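PDB 6GZF: glutathione S-transferase from Natrialba magadii ATCC 43099, which probably transfers glutathione to or from small-molecule substrates, as a Xi-class glutathione transferase related to the glutathionyl-hydroquinone reductases. Local coordinates for residues H57-Y62 with D115-L120; D89-R92 with W97-T100. All coordinates share one frame; numbering follows the deposited sequence.

Interaction 1 (H57-Y62 with D115-L120)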
loop_
_atom_site.group_PDB
_atom_site.type_symbol
_atom_site.label_atom_id
_atom_site.label_comp_id
_atom_site.label_asym_id
_atom_site.label_seq_id
_atom_site.Cartn_x
_atom_site.Cartn_y
_atom_site.Cartn_z
ATOM N N HIS A 57 35.457 2.705 -11.930
ATOM C CA HIS A 57 34.669 3.372 -10.900
ATOM C C HIS A 57 33.190 3.018 -11.036
ATOM O O HIS A 57 32.685 2.847 -12.145
ATOM C CB HIS A 57 34.866 4.887 -10.979
ATOM C CG HIS A 57 34.274 5.638 -9.828
ATOM N ND1 HIS A 57 34.784 5.562 -8.550
ATOM C CD2 HIS A 57 33.220 6.485 -9.762
ATOM C CE1 HIS A 57 34.068 6.327 -7.746
ATOM N NE2 HIS A 57 33.114 6.898 -8.456
ATOM N N LEU A 58 32.499 2.914 -9.905
ATOM C CA LEU A 58 31.103 2.486 -9.896
ATOM C C LEU A 58 30.169 3.561 -9.343
ATOM O O LEU A 58 30.427 4.136 -8.287
ATOM C CB LEU A 58 30.958 1.196 -9.083
ATOM C CG LEU A 58 29.546 0.645 -8.876
ATOM C CD1 LEU A 58 28.920 0.239 -10.202
ATOM C CD2 LEU A 58 29.570 -0.529 -7.910
ATOM N N TYR A 59 29.085 3.829 -10.065
ATOM C CA TYR A 59 28.073 4.780 -9.614
ATOM C C TYR A 59 26.793 4.058 -9.218
ATOM O O TYR A 59 26.210 3.338 -10.025
ATOM C CB TYR A 59 27.771 5.811 -10.702
ATOM C CG TYR A 59 28.928 6.724 -11.023
ATOM C CD1 TYR A 59 29.148 7.880 -10.288
ATOM C CD2 TYR A 59 29.796 6.434 -12.066
ATOM C CE1 TYR A 59 30.203 8.719 -10.580
ATOM C CE2 TYR A 59 30.854 7.268 -12.365
ATOM C CZ TYR A 59 31.052 8.407 -11.619
ATOM O OH TYR A 59 32.102 9.244 -11.912
ATOM N N VAL A 60 26.356 4.248 -7.977
ATOM C CA VAL A 60 25.154 3.576 -7.497
ATOM C C VAL A 60 24.250 4.475 -6.668
ATOM O O VAL A 60 24.675 5.504 -6.142
ATOM C CB VAL A 60 25.492 2.341 -6.629
ATOM C CG1 VAL A 60 26.227 1.283 -7.438
ATOM C CG2 VAL A 60 26.298 2.756 -5.405
ATOM N N SER A 61 22.992 4.064 -6.570
ATOM C CA SER A 61 22.086 4.560 -5.547
ATOM C C SER A 61 21.785 3.394 -4.617
ATOM O O SER A 61 21.649 2.259 -5.072
ATOM C CB SER A 61 20.800 5.114 -6.162
ATOM O OG SER A 61 19.823 5.370 -5.167
ATOM N N TYR A 62 21.695 3.660 -3.319
ATOM C CA TYR A 62 21.392 2.603 -2.363
ATOM C C TYR A 62 19.942 2.147 -2.488
ATOM O O TYR A 62 19.575 1.077 -2.004
ATOM C CB TYR A 62 21.671 3.066 -0.931
ATOM C CG TYR A 62 23.115 2.937 -0.506
ATOM C CD1 TYR A 62 23.738 1.697 -0.461
ATOM C CD2 TYR A 62 23.850 4.053 -0.127
ATOM C CE1 TYR A 62 25.057 1.573 -0.066
ATOM C CE2 TYR A 62 25.169 3.939 0.270
ATOM C CZ TYR A 62 25.767 2.698 0.299
ATOM O OH TYR A 62 27.081 2.579 0.694
ATOM N N ASP A 115 27.617 17.735 -10.856
ATOM C CA ASP A 115 26.420 17.973 -10.063
ATOM C C ASP A 115 25.404 16.859 -10.279
ATOM O O ASP A 115 24.773 16.387 -9.333
ATOM C CB ASP A 115 25.799 19.326 -10.415
ATOM C CG ASP A 115 26.720 20.489 -10.107
ATOM O OD1 ASP A 115 27.374 20.466 -9.042
ATOM O OD2 ASP A 115 26.788 21.427 -10.930
ATOM N N TYR A 116 25.259 16.434 -11.529
ATOM C CA TYR A 116 24.257 15.438 -11.883
ATOM C C TYR A 116 24.855 14.299 -12.701
ATOM O O TYR A 116 25.884 14.462 -13.356
ATOM C CB TYR A 116 23.113 16.096 -12.653
ATOM C CG TYR A 116 22.598 17.354 -11.993
ATOM C CD1 TYR A 116 21.773 17.286 -10.881
ATOM C CD2 TYR A 116 22.940 18.609 -12.479
ATOM C CE1 TYR A 116 21.303 18.429 -10.268
ATOM C CE2 TYR A 116 22.473 19.760 -11.874
ATOM C CZ TYR A 116 21.654 19.664 -10.769
ATOM O OH TYR A 116 21.185 20.805 -10.161
ATOM N N LEU A 117 24.196 13.145 -12.659
ATOM C CA LEU A 117 24.673 11.954 -13.353
ATOM C C LEU A 117 24.582 12.106 -14.868
ATOM O O LEU A 117 25.320 11.455 -15.610
ATOM C CB LEU A 117 23.879 10.726 -12.905
ATOM C CG LEU A 117 24.508 9.357 -13.174
ATOM C CD1 LEU A 117 25.678 9.111 -12.235
ATOM C CD2 LEU A 117 23.469 8.251 -13.045
ATOM N N ARG A 118 23.678 12.966 -15.324
ATOM C CA ARG A 118 23.470 13.166 -16.753
ATOM C C ARG A 118 24.683 13.817 -17.412
ATOM O O ARG A 118 24.911 13.649 -18.609
ATOM C CB ARG A 118 22.214 14.006 -17.001
ATOM C CG ARG A 118 22.134 15.298 -16.203
ATOM C CD ARG A 118 20.750 15.916 -16.336
ATOM N NE ARG A 118 20.636 17.213 -15.673
ATOM C CZ ARG A 118 20.852 18.381 -16.271
ATOM N NH1 ARG A 118 21.198 18.418 -17.551
ATOM N NH2 ARG A 118 20.722 19.510 -15.589
ATOM N N GLU A 119 25.463 14.551 -16.624
ATOM C CA GLU A 119 26.691 15.162 -17.119
ATOM C C GLU A 119 27.713 14.093 -17.495
ATOM O O GLU A 119 28.461 14.246 -18.461
ATOM C CB GLU A 119 27.284 16.110 -16.074
ATOM C CG GLU A 119 26.400 17.296 -15.731
ATOM C CD GLU A 119 26.977 18.146 -14.615
ATOM O OE1 GLU A 119 28.080 18.703 -14.801
ATOM O OE2 GLU A 119 26.329 18.253 -13.553
ATOM N N LEU A 120 27.733 13.011 -16.724
ATOM C CA LEU A 120 28.666 11.915 -16.954
ATOM C C LEU A 120 28.358 11.178 -18.254
ATOM O O LEU A 120 29.269 10.808 -18.996
ATOM C CB LEU A 120 28.639 10.942 -15.775
ATOM C CG LEU A 120 29.400 11.405 -14.533
ATOM C CD1 LEU A 120 28.965 10.612 -13.315
ATOM C CD2 LEU A 120 30.900 11.280 -14.752
#
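Between Tyr59 on the strand 57-60 and Leu117 of segment 115-120 the CA atoms stand 8.8 Å apart, too far for backbone hydrogen bonds, and side chains alone bridge the gap. The CB of Tyr59 is directed toward 115-120, and Leu120 comes from the opposite direction. The methyl CD1 of Leu120 rests over one ring face, 3.8 Å from the centroid of the Tyr59 ring, as a CH-pi contact. It sits off centre, meeting Tyr59 CZ at 3.5 Å. On the other face lies CD2 of His57, so the phenol is sandwiched between an imidazole edge and a leucine methyl. Leu117 does less: a chi1 of -161° sets CG beside the carbonyl carbon and brings CD1 obliquely to within 4.2 Å of Tyr59 CD1. The hydroxyl of the buried Tyr59 is hydrogen-bonded to Asp109. As in other thioredoxin-like domains, the helix that follows the second strand, here 117-124, packs on the sheet. Tyr59 lies on a strand flanked by 84-87 and 136-139, touching Ser86 and Trp138, and Leu120 also packs on Trp138, while Val60 is directed away from the contact and its side chain touches helix 65-77.

Interaction 2 (D89-R92 with W97-T100)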
loop_
_atom_site.group_PDB
_atom_site.type_symbol
_atom_site.label_atom_id
_atom_site.label_comp_id
_atom_site.label_asym_id
_atom_site.label_seq_id
_atom_site.Cartn_x
_atom_site.Cartn_y
_atom_site.Cartn_z
ATOM N N ASP A 89 22.433 10.914 -4.734
ATOM C CA ASP A 89 21.322 11.317 -3.877
ATOM C C ASP A 89 20.103 10.427 -4.120
ATOM O O ASP A 89 19.637 10.308 -5.253
ATOM C CB ASP A 89 20.980 12.792 -4.136
ATOM C CG ASP A 89 20.076 13.398 -3.071
ATOM O OD1 ASP A 89 19.416 12.651 -2.322
ATOM O OD2 ASP A 89 20.021 14.643 -2.990
ATOM N N PRO A 90 19.592 9.786 -3.054
ATOM C CA PRO A 90 18.371 8.978 -3.142
ATOM C C PRO A 90 17.167 9.789 -3.616
ATOM O O PRO A 90 16.261 9.228 -4.231
ATOM C CB PRO A 90 18.169 8.481 -1.703
ATOM C CG PRO A 90 18.997 9.392 -0.855
ATOM C CD PRO A 90 20.174 9.740 -1.704
ATOM N N TYR A 91 17.159 11.088 -3.333
ATOM C CA TYR A 91 16.118 11.965 -3.853
ATOM C C TYR A 91 16.551 12.548 -5.191
ATOM O O TYR A 91 17.695 12.970 -5.354
ATOM C CB TYR A 91 15.793 13.091 -2.867
ATOM C CG TYR A 91 14.745 14.057 -3.386
ATOM C CD1 TYR A 91 13.393 13.810 -3.192
ATOM C CD2 TYR A 91 15.108 15.211 -4.069
ATOM C CE1 TYR A 91 12.430 14.685 -3.668
ATOM C CE2 TYR A 91 14.154 16.089 -4.548
ATOM C CZ TYR A 91 12.818 15.822 -4.344
ATOM O OH TYR A 91 11.866 16.696 -4.818
ATOM N N ARG A 92 15.628 12.573 -6.145
ATOM C CA ARG A 92 15.904 13.148 -7.455
ATOM C C ARG A 92 14.660 13.812 -8.032
ATOM O O ARG A 92 13.535 13.463 -7.674
ATOM C CB ARG A 92 16.419 12.076 -8.415
ATOM C CG ARG A 92 15.431 10.956 -8.681
ATOM C CD ARG A 92 15.751 10.260 -9.989
ATOM N NE ARG A 92 15.049 8.990 -10.128
ATOM C CZ ARG A 92 15.320 8.094 -11.070
ATOM N NH1 ARG A 92 16.281 8.333 -11.952
ATOM N NH2 ARG A 92 14.636 6.960 -11.130
ATOM N N TRP A 97 19.276 11.756 -11.440
ATOM C CA TRP A 97 20.217 11.399 -10.380
ATOM C C TRP A 97 21.209 12.529 -10.130
ATOM O O TRP A 97 21.888 12.983 -11.050
ATOM C CB TRP A 97 20.976 10.117 -10.733
ATOM C CG TRP A 97 20.148 8.864 -10.736
ATOM C CD1 TRP A 97 19.912 8.041 -11.800
ATOM C CD2 TRP A 97 19.462 8.278 -9.620
ATOM N NE1 TRP A 97 19.120 6.986 -11.419
ATOM C CE2 TRP A 97 18.829 7.108 -10.086
ATOM C CE3 TRP A 97 19.319 8.633 -8.274
ATOM C CZ2 TRP A 97 18.065 6.292 -9.254
ATOM C CZ3 TRP A 97 18.561 7.819 -7.450
ATOM C CH2 TRP A 97 17.943 6.662 -7.943
ATOM N N GLN A 98 21.290 12.981 -8.882
ATOM C CA GLN A 98 22.183 14.079 -8.533
ATOM C C GLN A 98 23.149 13.693 -7.419
ATOM O O GLN A 98 22.939 12.707 -6.712
ATOM C CB GLN A 98 21.378 15.312 -8.116
ATOM C CG GLN A 98 20.630 15.160 -6.805
ATOM C CD GLN A 98 19.839 16.401 -6.441
ATOM O OE1 GLN A 98 19.788 17.365 -7.206
ATOM N NE2 GLN A 98 19.218 16.385 -5.267
ATOM N N PHE A 99 24.211 14.478 -7.273
ATOM C CA PHE A 99 25.198 14.243 -6.228
ATOM C C PHE A 99 25.039 15.246 -5.089
ATOM O O PHE A 99 25.100 16.457 -5.302
ATOM C CB PHE A 99 26.616 14.313 -6.801
ATOM C CG PHE A 99 26.938 13.199 -7.755
ATOM C CD1 PHE A 99 26.634 13.311 -9.102
ATOM C CD2 PHE A 99 27.544 12.038 -7.305
ATOM C CE1 PHE A 99 26.929 12.287 -9.980
ATOM C CE2 PHE A 99 27.842 11.011 -8.177
ATOM C CZ PHE A 99 27.534 11.136 -9.517
ATOM N N THR A 100 24.828 14.729 -3.885
ATOM C CA THR A 100 24.663 15.561 -2.699
ATOM C C THR A 100 25.519 15.010 -1.561
ATOM O O THR A 100 25.022 14.290 -0.695
ATOM C CB THR A 100 23.188 15.629 -2.260
ATOM O OG1 THR A 100 22.358 15.852 -3.407
ATOM C CG2 THR A 100 22.977 16.752 -1.257
HETATM O O HOH W 1 17.926 9.890 -13.210
#
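Asp89 and Gln98 join the two loop segments through a backbone bond, Asp89 N to Gln98 O at 2.7 Å, and through their side chains, which run side by side. The tight part is centred on the carboxylate of Asp89. Its OD2 takes two hydrogen bonds from opposite faces of the carboxylate plane: Gln98 NE2 donates at 3.0 Å to Asp89 OD2, and Thr100 OG1 at 2.7 Å to the same atom. OD1 accepts from Tyr91 N, closing an Asx turn, and forms a salt bridge with Lys103; together these bonds fix the rotation of the carboxylate.

The Arg92 end is looser and holds a water. There the guanidinium lies flat on the Trp97 indole, planes 24° apart, in an off-centre cation-pi stack with CZ of Arg92 4.1 Å from the centroid of the six-membered ring. With chi1 at 62° and the chain extended from CG to NE, Arg92 CD also comes over the six-membered ring. The water accepts from Trp97 N at 2.9 Å and, weakly, from Arg92 NH1.

Trp97 is a predicted glutathione-binding residue near the predicted nucleophile Cys64, which places the stack beside the predicted glutathione site. Both segments belong to the long connection between strand 84-87 and helix 117-124; His296 of helix 290-299 meets the Trp97 ring, while Leu117 of helix 117-124 packs against it.

Taken together, the two contacts illustrate how chemistry follows place in a fold. Interaction 1 is a buried, mainly apolar junction between a central strand and a helix, with no hydrogen bond across it. Interaction 2, only partly buried, ties together two parts of one irregular loop, and there hydrogen bonds, a charged stack and a water take over. Their centres are 9 Å apart, and segment 97-100 runs beside 115-120: Leu117 N probably bonds to Trp97 O, and Phe99 N to Asp115 O. Leu117 is thus shared, its side chain touching Tyr59 in interaction 1 and Trp97 of interaction 2, so it connects the sheet core with the loop that carries the predicted glutathione-binding Trp97.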